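Local coordinates for pyridoxamine 5-phosphate-dependent dehydrase (Escherichia coli, PDB 3B8X), which removes the C3'-hydroxyl group of GDP-4-keto-6-deoxy-D-mannose by a combined, pyridoxal phosphate-dependent transamination and deoxygenation, a step in making the O-antigen sugar L-colitose, at residues L265-L268 against P269-I272; R275-N278 against A279-F282; G372-Q375 against I376-D380. The protein carries 1 engineered substitution. All coordinates share one frame; numbering follows the deposited sequence.

Contact 1 of 3, residues L265-L268 against P269-I272; sequences LKKL and PRFI
Lys267 and Phe271, one turn apart on helix 255-286, meet through both backbone and side chain. Phe271 N donates to Lys267 O at 2.9 Å. One residue further, Ile272 N reaches Leu268 O at 2.7 Å, with an N-H...O angle of 153°. Just before these two bonds the pattern fails, because the ring nitrogen of Pro269 has no hydrogen. Its CD stands 3.6 Å from Leu265 O, which accepts a weak bond from Leu268 N at 3.4 Å. Lys266 O is served by a water that donates to it at 2.5 Å and in turn accepts only weakly from Arg270 N.

On the side-chain level, CG of Phe271 lies beside its own backbone N (chi1 -77°), which turns the ring back under Lys267. CB of Lys267 then sits over one ring face, 3.9 Å from the centroid, as a CH-pi contact. Lys267 CG runs past Arg270 NH2 at 3.5 Å, while the lysine ammonium makes salt bridges with Asp14 and Glu17. On another side of the helix, Leu268 CD1 touches Ile272 CD1.

The helix is kinked where Pro269 N and Arg270 N both lack a bond to the preceding turn; the proline probably causes this, the water replacing the Arg270 N to Lys266 O bond. Lys267 NZ and Arg270 NH2 are 5.8 Å apart, and the two carboxylates probably outweigh any repulsion between them.

Contact 2 of 3, residues R275-N278 against A279-F282; sequences RRKN and AEYF
From Arg275 to Phe282 the backbone is regular alpha-helix: Ala279 N, Glu280 N, Tyr281 N and Phe282 N donate in turn to the carbonyl O atoms of Arg275, Arg276, Lys277 and Asn278, with N-H...O angles from 142° to 167°. The Tyr281 N to Lys277 O bond is the longest at 3.2 Å, and that oxygen also takes a weak bond from Glu280 N. Ala279 CB rests 3.4 Å from Arg276 O.

Lys277 and Glu280 run side by side, each with CG anti to the backbone nitrogen. Lys277 CG and CE both pass Glu280 OE1 at 3.9 Å, but the lysine chain is bent at chi2 and again at chi4 (-102°), and Lys277 NZ ends 5.2 Å from Glu280 OE1. Asn278 leaves the helix about a quarter turn round from Lys277: its OD1 accepts from Leu378 N, and its ND2 donates to Asn373 OD1 and Ile376 O. Tyr281 OH bonds to Asp383, and the Phe282 ring stacks on Phe306 of strand 305-310.

Attraction between Lys277 and Glu280 is probably weak, their charged atoms not being in contact, whereas the buried Asn278 amide, with both its polar atoms engaged, ties this helix to the chain leading into helix 379-388.

Contact 3 of 3, residues G372-Q375 against I376-D380; sequences GNHQ and IELFD. With NA (sodium ion), chain K; NA (sodium ion), chain L.
Leu378 reaches back to His374 and Asn373 across the bend between them. Its CD1 lies 3.5 Å from His374 CD2 and 3.6 Å from Asn373 OD1, while CD2 stands over one face of the imidazole; the leucine and histidine side chains cross at about a right angle. The first torsion of His374 (chi1 -55°), with CG beside the backbone nitrogen, brings CD2 of the ring to Leu378 CD1. No hydrogen bond links 372-375 to 376-380, so the direct contact is van der Waals packing of the leucine methyls on the imidazole, the amide oxygen and the His374 backbone.

The imidazole is held at both nitrogens, NE2 to Pro7 O and ND1 to Ser10 OG, which fixes the rotation of the ring that Leu378 meets. Asn373 OD1 also takes a weak bond from His374 N, 2.9 Å away, and Asn373 ND2 donates to Trp303 O.

This chain leaves strand 368-372, an inner strand of the four-stranded antiparallel sheet, and leads to helix 379-388, with Leu378 at the N-cap. The first turn is steadied from just before the cap: Phe379 N donates to Glu377 OE1 at 2.7 Å, nearly along the C-O bond.

Each end of the bend carries a sodium ion. At one, Asn373 O binds the metal at 2.6 Å, together with Leu8 O and four waters. One of these waters accepts a hydrogen bond from Asn373 N. At the other, Asp380 OD2 binds a second sodium at 2.9 Å, as do a water and four atoms from elsewhere in the structure, and Glu377 OE2 comes within 3.1 Å of that ion. Glu377 and Asp380 have been seen to bind magnesium in a structure of this protein.

How the contacts relate
Contacts 1 and 2 follow one another along helix 255-286, their centres 15 Å apart, and contact 3 lies against both. Its centre is about 8 Å from that of contact 2, where Arg275 CG meets His374 O at 3.3 Å and the rings of Tyr281 and Phe379 pack edge-to-face. Toward contact 1 the link is apolar, Phe271 CD1 touching Gln375 CB at 3.4 Å. From Phe271 to Tyr281, the bend of 372-380 is thus laid along nearly three turns of one helix. The bound cofactor-sugar adduct is near but not touched: the side chain of His374 is about 8 Å from it and that of Arg275 about 10 Å. The Arg275 side chain is also about 4 Å from the sodium that Asn373 O binds.

Contact 1 of 3, residues L265-L268 against P269-I272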
ATOM      1  N   LEU B 265     -10.851  16.865  10.528  1.00  8.70           N
ATOM      2  CA  LEU B 265     -10.716  18.109   9.786  1.00 14.65           C
ATOM      3  C   LEU B 265     -11.438  19.242  10.528  1.00 16.19           C
ATOM      4  O   LEU B 265     -11.001  20.385  10.503  1.00 14.01           O
ATOM      5  CB  LEU B 265     -11.234  17.989   8.342  1.00 20.89           C
ATOM      6  CG  LEU B 265     -10.402  17.091   7.393  1.00 16.59           C
ATOM      7  CD1 LEU B 265     -10.913  17.012   5.982  1.00  7.37           C
ATOM      8  CD2 LEU B 265      -8.967  17.559   7.283  1.00 12.17           C
ATOM      9  N   LYS B 266     -12.541  18.939  11.198  1.00 16.62           N
ATOM     10  CA  LYS B 266     -13.191  20.027  11.890  1.00 13.77           C
ATOM     11  C   LYS B 266     -12.381  20.511  13.069  1.00 29.82           C
ATOM     12  O   LYS B 266     -12.430  21.695  13.422  1.00 13.41           O
ATOM     13  CB  LYS B 266     -14.572  19.627  12.341  1.00  9.66           C
ATOM     14  CG  LYS B 266     -15.356  18.974  11.238  1.00  9.62           C
ATOM     15  CD  LYS B 266     -16.600  18.367  11.819  1.00 13.28           C
ATOM     16  CE  LYS B 266     -17.708  18.316  10.807  1.00 19.23           C
ATOM     17  NZ  LYS B 266     -18.916  17.647  11.335  1.00 16.18           N
ATOM     18  N   LYS B 267     -11.616  19.615  13.683  1.00  9.21           N
ATOM     19  CA  LYS B 267     -10.865  20.022  14.862  1.00  8.81           C
ATOM     20  C   LYS B 267      -9.515  20.641  14.513  1.00 12.71           C
ATOM     21  O   LYS B 267      -8.898  21.316  15.338  1.00 16.63           O
ATOM     22  CB  LYS B 267     -10.619  18.806  15.764  1.00 17.92           C
ATOM     23  CG  LYS B 267     -11.824  18.391  16.645  1.00 23.56           C
ATOM     24  CD  LYS B 267     -11.725  16.930  17.051  1.00 13.36           C
ATOM     25  CE  LYS B 267     -12.881  16.442  17.935  1.00 13.05           C
ATOM     26  NZ  LYS B 267     -13.400  15.254  17.328  1.00 14.56           N
ATOM     27  N   LEU B 268      -9.037  20.360  13.307  1.00 10.75           N
ATOM     28  CA  LEU B 268      -7.706  20.819  12.907  1.00 17.22           C
ATOM     29  C   LEU B 268      -7.270  22.241  13.287  1.00 11.97           C
ATOM     30  O   LEU B 268      -6.155  22.478  13.765  1.00 10.72           O
ATOM     31  CB  LEU B 268      -7.483  20.540  11.421  1.00 11.06           C
ATOM     32  CG  LEU B 268      -6.132  20.950  10.867  1.00 22.81           C
ATOM     33  CD1 LEU B 268      -5.113  19.985  11.379  1.00 14.48           C
ATOM     34  CD2 LEU B 268      -6.238  20.900   9.364  1.00 15.74           C
ATOM     35  N   PRO B 269      -8.141  23.207  13.016  1.00 17.68           N
ATOM     36  CA  PRO B 269      -7.782  24.602  13.262  1.00 23.91           C
ATOM     37  C   PRO B 269      -7.412  24.794  14.730  1.00 28.57           C
ATOM     38  O   PRO B 269      -6.445  25.475  15.081  1.00 18.79           O
ATOM     39  CB  PRO B 269      -9.064  25.378  12.880  1.00 15.37           C
ATOM     40  CG  PRO B 269      -9.757  24.461  11.844  1.00 16.86           C
ATOM     41  CD  PRO B 269      -9.506  23.071  12.457  1.00  9.75           C
ATOM     42  N   ARG B 270      -8.201  24.194  15.596  1.00  9.96           N
ATOM     43  CA  ARG B 270      -7.934  24.288  17.012  1.00 12.52           C
ATOM     44  C   ARG B 270      -6.665  23.501  17.324  1.00 17.86           C
ATOM     45  O   ARG B 270      -5.830  23.877  18.139  1.00  8.43           O
ATOM     46  CB  ARG B 270      -9.115  23.702  17.760  1.00 10.10           C
ATOM     47  CG  ARG B 270      -9.177  24.171  19.201  1.00 21.09           C
ATOM     48  CD  ARG B 270     -10.356  23.599  19.984  1.00 50.66           C
ATOM     49  NE  ARG B 270     -10.821  22.274  19.553  1.00 35.48           N
ATOM     50  CZ  ARG B 270     -10.422  21.128  20.101  1.00 55.62           C
ATOM     51  NH1 ARG B 270      -9.504  21.159  21.070  1.00 28.69           N
ATOM     52  NH2 ARG B 270     -10.920  19.959  19.678  1.00 25.56           N
ATOM     53  N   PHE B 271      -6.501  22.363  16.684  1.00  7.89           N
ATOM     54  CA  PHE B 271      -5.313  21.608  16.972  1.00  3.53           C
ATOM     55  C   PHE B 271      -4.129  22.502  16.578  1.00  9.41           C
ATOM     56  O   PHE B 271      -3.129  22.551  17.293  1.00 13.98           O
ATOM     57  CB  PHE B 271      -5.266  20.350  16.079  1.00  7.00           C
ATOM     58  CG  PHE B 271      -6.192  19.229  16.519  1.00 10.71           C
ATOM     59  CD1 PHE B 271      -6.881  19.292  17.710  1.00 15.67           C
ATOM     60  CD2 PHE B 271      -6.319  18.084  15.739  1.00 18.60           C
ATOM     61  CE1 PHE B 271      -7.711  18.230  18.102  1.00 17.33           C
ATOM     62  CE2 PHE B 271      -7.107  17.016  16.145  1.00 12.80           C
ATOM     63  CZ  PHE B 271      -7.814  17.089  17.332  1.00 21.57           C
ATOM     64  N   ILE B 272      -4.211  23.198  15.444  1.00 13.81           N
ATOM     65  CA  ILE B 272      -3.044  23.974  15.027  1.00 11.15           C
ATOM     66  C   ILE B 272      -2.787  25.130  16.017  1.00 21.68           C
ATOM     67  O   ILE B 272      -1.639  25.505  16.382  1.00  9.83           O
ATOM     68  CB  ILE B 272      -3.130  24.501  13.551  1.00 10.65           C
ATOM     69  CG1 ILE B 272      -2.919  23.415  12.504  1.00 15.27           C
ATOM     70  CG2 ILE B 272      -2.099  25.588  13.323  1.00 17.11           C
ATOM     71  CD1 ILE B 272      -2.662  22.035  13.008  1.00 17.69           C
TER
HETATM   72  O   HOH W   1     -11.540  23.273  15.158  1.00 13.93           O

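Contact 2 of 3, residues R275-N278 against A279-F282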
ATOM      1  N   ARG B 275      -1.099  23.764  19.221  1.00  5.65           N
ATOM      2  CA  ARG B 275       0.271  23.411  18.886  1.00  9.21           C
ATOM      3  C   ARG B 275       1.135  24.656  18.724  1.00 31.51           C
ATOM      4  O   ARG B 275       2.274  24.678  19.176  1.00 16.84           O
ATOM      5  CB  ARG B 275       0.312  22.637  17.581  1.00  8.67           C
ATOM      6  CG  ARG B 275      -0.122  21.196  17.709  1.00 15.22           C
ATOM      7  CD  ARG B 275       0.068  20.549  16.373  1.00  6.85           C
ATOM      8  NE  ARG B 275      -0.183  19.123  16.454  1.00 11.88           N
ATOM      9  CZ  ARG B 275       0.780  18.226  16.525  1.00 16.65           C
ATOM     10  NH1 ARG B 275       2.061  18.596  16.505  1.00 14.95           N
ATOM     11  NH2 ARG B 275       0.441  16.962  16.653  1.00  1.00           N
ATOM     12  N   ARG B 276       0.646  25.665  18.014  1.00 12.74           N
ATOM     13  CA  ARG B 276       1.448  26.901  17.906  1.00 20.24           C
ATOM     14  C   ARG B 276       1.599  27.620  19.255  1.00 17.00           C
ATOM     15  O   ARG B 276       2.655  28.192  19.551  1.00 21.87           O
ATOM     16  CB  ARG B 276       0.973  27.852  16.779  1.00 12.75           C
ATOM     17  CG  ARG B 276       1.245  27.287  15.379  1.00 13.60           C
ATOM     18  CD  ARG B 276       0.430  27.985  14.263  1.00 17.15           C
ATOM     19  NE  ARG B 276       0.800  29.388  14.256  1.00 13.11           N
ATOM     20  CZ  ARG B 276       2.026  29.828  13.986  1.00 40.93           C
ATOM     21  NH1 ARG B 276       2.996  28.979  13.655  1.00 18.99           N
ATOM     22  NH2 ARG B 276       2.280  31.124  14.059  1.00 32.15           N
ATOM     23  N   LYS B 277       0.580  27.590  20.114  1.00 10.99           N
ATOM     24  CA  LYS B 277       0.794  28.263  21.407  1.00  9.21           C
ATOM     25  C   LYS B 277       1.836  27.477  22.192  1.00 18.72           C
ATOM     26  O   LYS B 277       2.667  28.045  22.891  1.00 12.72           O
ATOM     27  CB  LYS B 277      -0.485  28.382  22.219  1.00  9.12           C
ATOM     28  CG  LYS B 277      -0.347  29.352  23.366  1.00 44.09           C
ATOM     29  CD  LYS B 277      -1.506  30.328  23.430  1.00 71.05           C
ATOM     30  CE  LYS B 277      -1.365  31.243  24.651  1.00 99.89           C
ATOM     31  NZ  LYS B 277      -2.240  30.862  25.810  1.00 99.89           N
ATOM     32  N   ASN B 278       1.856  26.168  21.992  1.00 13.35           N
ATOM     33  CA  ASN B 278       2.839  25.382  22.724  1.00 12.13           C
ATOM     34  C   ASN B 278       4.184  25.808  22.203  1.00 14.18           C
ATOM     35  O   ASN B 278       5.148  25.885  22.944  1.00 12.34           O
ATOM     36  CB  ASN B 278       2.680  23.880  22.449  1.00 14.91           C
ATOM     37  CG  ASN B 278       1.549  23.254  23.244  1.00 20.85           C
ATOM     38  OD1 ASN B 278       1.192  23.714  24.333  1.00 19.02           O
ATOM     39  ND2 ASN B 278       0.983  22.178  22.703  1.00 11.63           N
ATOM     40  N   ALA B 279       4.243  26.040  20.903  1.00 12.04           N
ATOM     41  CA  ALA B 279       5.519  26.380  20.272  1.00 23.31           C
ATOM     42  C   ALA B 279       5.998  27.724  20.802  1.00 14.86           C
ATOM     43  O   ALA B 279       7.184  27.950  20.958  1.00 12.40           O
ATOM     44  CB  ALA B 279       5.382  26.401  18.745  1.00  5.41           C
ATOM     45  N   GLU B 280       5.062  28.616  21.083  1.00 12.78           N
ATOM     46  CA  GLU B 280       5.440  29.925  21.561  1.00 15.73           C
ATOM     47  C   GLU B 280       6.111  29.844  22.915  1.00 13.02           C
ATOM     48  O   GLU B 280       7.154  30.451  23.148  1.00  7.99           O
ATOM     49  CB  GLU B 280       4.204  30.802  21.653  1.00 23.10           C
ATOM     50  CG  GLU B 280       4.365  32.053  22.475  1.00 16.55           C
ATOM     51  CD  GLU B 280       3.029  32.742  22.604  1.00 99.89           C
ATOM     52  OE1 GLU B 280       2.200  32.319  23.442  1.00 48.96           O
ATOM     53  OE2 GLU B 280       2.783  33.658  21.799  1.00 36.80           O
ATOM     54  N   TYR B 281       5.522  29.067  23.807  1.00 19.26           N
ATOM     55  CA  TYR B 281       6.079  28.883  25.138  1.00 23.41           C
ATOM     56  C   TYR B 281       7.440  28.168  25.071  1.00  7.46           C
ATOM     57  O   TYR B 281       8.442  28.558  25.689  1.00 14.73           O
ATOM     58  CB  TYR B 281       5.069  28.058  25.936  1.00 19.38           C
ATOM     59  CG  TYR B 281       5.406  28.007  27.392  1.00 23.75           C
ATOM     60  CD1 TYR B 281       5.356  29.170  28.144  1.00 22.57           C
ATOM     61  CD2 TYR B 281       5.853  26.828  28.002  1.00 14.81           C
ATOM     62  CE1 TYR B 281       5.669  29.167  29.481  1.00 34.09           C
ATOM     63  CE2 TYR B 281       6.193  26.820  29.325  1.00 14.12           C
ATOM     64  CZ  TYR B 281       6.089  28.003  30.070  1.00  8.59           C
ATOM     65  OH  TYR B 281       6.395  28.014  31.422  1.00 14.11           O
ATOM     66  N   PHE B 282       7.472  27.118  24.265  1.00  9.23           N
ATOM     67  CA  PHE B 282       8.715  26.360  24.053  1.00  5.66           C
ATOM     68  C   PHE B 282       9.874  27.297  23.632  1.00 22.49           C
ATOM     69  O   PHE B 282      10.967  27.282  24.230  1.00 15.39           O
ATOM     70  CB  PHE B 282       8.471  25.319  22.936  1.00 12.72           C
ATOM     71  CG  PHE B 282       9.726  24.602  22.482  1.00 11.92           C
ATOM     72  CD1 PHE B 282      10.356  23.686  23.323  1.00  9.31           C
ATOM     73  CD2 PHE B 282      10.284  24.883  21.239  1.00  6.10           C
ATOM     74  CE1 PHE B 282      11.549  23.032  22.918  1.00 10.57           C
ATOM     75  CE2 PHE B 282      11.467  24.266  20.817  1.00  7.07           C
ATOM     76  CZ  PHE B 282      12.115  23.350  21.663  1.00 23.93           C
TER

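Contact 3 of 3, residues G372-Q375 against I376-D380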
ATOM      1  N   GLY B 372       8.061  15.651  21.667  1.00 19.22           N
ATOM      2  CA  GLY B 372       6.795  15.901  21.047  1.00  1.98           C
ATOM      3  C   GLY B 372       6.067  17.231  21.151  1.00 10.18           C
ATOM      4  O   GLY B 372       6.234  18.031  22.074  1.00  7.43           O
ATOM      5  N   ASN B 373       5.201  17.448  20.174  1.00  3.43           N
ATOM      6  CA  ASN B 373       4.252  18.571  20.339  1.00  4.47           C
ATOM      7  C   ASN B 373       2.859  17.927  20.201  1.00 18.30           C
ATOM      8  O   ASN B 373       2.686  16.931  19.502  1.00 13.25           O
ATOM      9  CB  ASN B 373       4.492  19.722  19.350  1.00 12.91           C
ATOM     10  CG  ASN B 373       3.673  20.979  19.713  1.00  5.53           C
ATOM     11  OD1 ASN B 373       3.084  21.063  20.796  1.00 10.14           O
ATOM     12  ND2 ASN B 373       3.631  21.946  18.792  1.00  7.38           N
ATOM     13  N   HIS B 374       1.854  18.445  20.885  1.00 13.24           N
ATOM     14  CA  HIS B 374       0.518  17.865  20.804  1.00 13.10           C
ATOM     15  C   HIS B 374      -0.525  18.958  20.591  1.00 12.37           C
ATOM     16  O   HIS B 374      -0.250  20.140  20.794  1.00 15.67           O
ATOM     17  CB  HIS B 374       0.122  17.130  22.147  1.00 16.11           C
ATOM     18  CG  HIS B 374       1.094  16.087  22.602  1.00 14.16           C
ATOM     19  ND1 HIS B 374       0.683  14.883  23.127  1.00 27.21           N
ATOM     20  CD2 HIS B 374       2.449  16.076  22.649  1.00 16.98           C
ATOM     21  CE1 HIS B 374       1.743  14.172  23.473  1.00 19.19           C
ATOM     22  NE2 HIS B 374       2.825  14.888  23.233  1.00 14.51           N
ATOM     23  N   GLN B 375      -1.754  18.539  20.301  1.00 11.45           N
ATOM     24  CA  GLN B 375      -2.884  19.453  20.099  1.00  5.04           C
ATOM     25  C   GLN B 375      -3.538  19.826  21.421  1.00 10.15           C
ATOM     26  O   GLN B 375      -4.633  20.340  21.450  1.00 15.81           O
ATOM     27  CB  GLN B 375      -3.928  18.785  19.209  1.00  8.90           C
ATOM     28  CG  GLN B 375      -4.726  17.624  19.854  1.00 19.69           C
ATOM     29  CD  GLN B 375      -3.906  16.404  20.345  1.00 22.80           C
ATOM     30  OE1 GLN B 375      -2.831  16.074  19.828  1.00 15.77           O
ATOM     31  NE2 GLN B 375      -4.438  15.729  21.350  1.00 21.29           N
ATOM     32  N   ILE B 376      -2.872  19.486  22.516  1.00  9.77           N
ATOM     33  CA  ILE B 376      -3.281  19.766  23.894  1.00 11.20           C
ATOM     34  C   ILE B 376      -2.149  20.623  24.516  1.00 18.58           C
ATOM     35  O   ILE B 376      -0.991  20.391  24.206  1.00 17.16           O
ATOM     36  CB  ILE B 376      -3.328  18.410  24.703  1.00 19.42           C
ATOM     37  CG1 ILE B 376      -4.321  17.434  24.093  1.00 25.28           C
ATOM     38  CG2 ILE B 376      -3.716  18.625  26.156  1.00 30.08           C
ATOM     39  CD1 ILE B 376      -3.766  16.035  23.997  1.00 89.61           C
ATOM     40  N   GLU B 377      -2.456  21.602  25.371  1.00 19.67           N
ATOM     41  CA  GLU B 377      -1.398  22.430  25.970  1.00 19.58           C
ATOM     42  C   GLU B 377      -0.367  21.560  26.642  1.00 30.28           C
ATOM     43  O   GLU B 377      -0.717  20.550  27.242  1.00 22.54           O
ATOM     44  CB  GLU B 377      -1.933  23.472  26.970  1.00 10.29           C
ATOM     45  CG  GLU B 377      -2.594  22.889  28.237  1.00 16.54           C
ATOM     46  CD  GLU B 377      -1.649  22.693  29.423  1.00 23.88           C
ATOM     47  OE1 GLU B 377      -0.451  23.030  29.352  1.00 35.14           O
ATOM     48  OE2 GLU B 377      -2.106  22.154  30.446  1.00 26.35           O
ATOM     49  N   LEU B 378       0.887  22.001  26.592  1.00  9.97           N
ATOM     50  CA  LEU B 378       1.997  21.261  27.168  1.00 14.76           C
ATOM     51  C   LEU B 378       2.837  22.141  28.113  1.00 19.51           C
ATOM     52  O   LEU B 378       4.054  21.919  28.264  1.00 16.80           O
ATOM     53  CB  LEU B 378       2.894  20.788  26.005  1.00 13.25           C
ATOM     54  CG  LEU B 378       2.416  19.547  25.247  1.00 35.30           C
ATOM     55  CD1 LEU B 378       3.200  19.289  23.950  1.00 10.35           C
ATOM     56  CD2 LEU B 378       2.520  18.343  26.160  1.00 25.26           C
ATOM     57  N   PHE B 379       2.225  23.133  28.752  1.00 18.25           N
ATOM     58  CA  PHE B 379       3.031  24.026  29.585  1.00  5.72           C
ATOM     59  C   PHE B 379       3.852  23.374  30.651  1.00 14.77           C
ATOM     60  O   PHE B 379       5.012  23.734  30.811  1.00 19.32           O
ATOM     61  CB  PHE B 379       2.272  25.231  30.139  1.00  9.51           C
ATOM     62  CG  PHE B 379       1.413  25.919  29.128  1.00 17.76           C
ATOM     63  CD1 PHE B 379       0.027  25.935  29.279  1.00 14.91           C
ATOM     64  CD2 PHE B 379       1.966  26.481  27.990  1.00 99.89           C
ATOM     65  CE1 PHE B 379      -0.777  26.522  28.342  1.00 27.16           C
ATOM     66  CE2 PHE B 379       1.160  27.072  27.034  1.00 39.77           C
ATOM     67  CZ  PHE B 379      -0.222  27.096  27.218  1.00 25.91           C
ATOM     68  N   ASP B 380       3.254  22.429  31.389  1.00 10.42           N
ATOM     69  CA  ASP B 380       4.020  21.753  32.463  1.00 11.50           C
ATOM     70  C   ASP B 380       5.101  20.881  31.910  1.00 16.40           C
ATOM     71  O   ASP B 380       6.195  20.782  32.464  1.00 12.68           O
ATOM     72  CB  ASP B 380       3.116  20.929  33.383  1.00 14.23           C
ATOM     73  CG  ASP B 380       2.055  21.784  34.060  1.00 23.97           C
ATOM     74  OD1 ASP B 380       2.337  22.974  34.330  1.00 21.29           O
ATOM     75  OD2 ASP B 380       0.925  21.292  34.247  1.00 29.44           O
TER
HETATM   76 NA    NA K 666       3.194  14.553  18.502  1.00 17.75          NA
HETATM   77 NA    NA L 667      -0.954  20.048  32.416  1.00 43.46          NA
HETATM   78  O   HOH W   2       5.476  15.166  17.994  1.00 12.06           O
HETATM   79  O   HOH W   3       2.923  15.339  16.104  1.00 11.82           O
HETATM   80  O   HOH W   4       4.485  12.637  16.800  1.00 22.66           O
HETATM   81  O   HOH W   5       0.923  14.176  18.258  1.00 15.07           O
HETATM   82  O   HOH W   6       0.665  17.727  32.654  1.00 48.09           O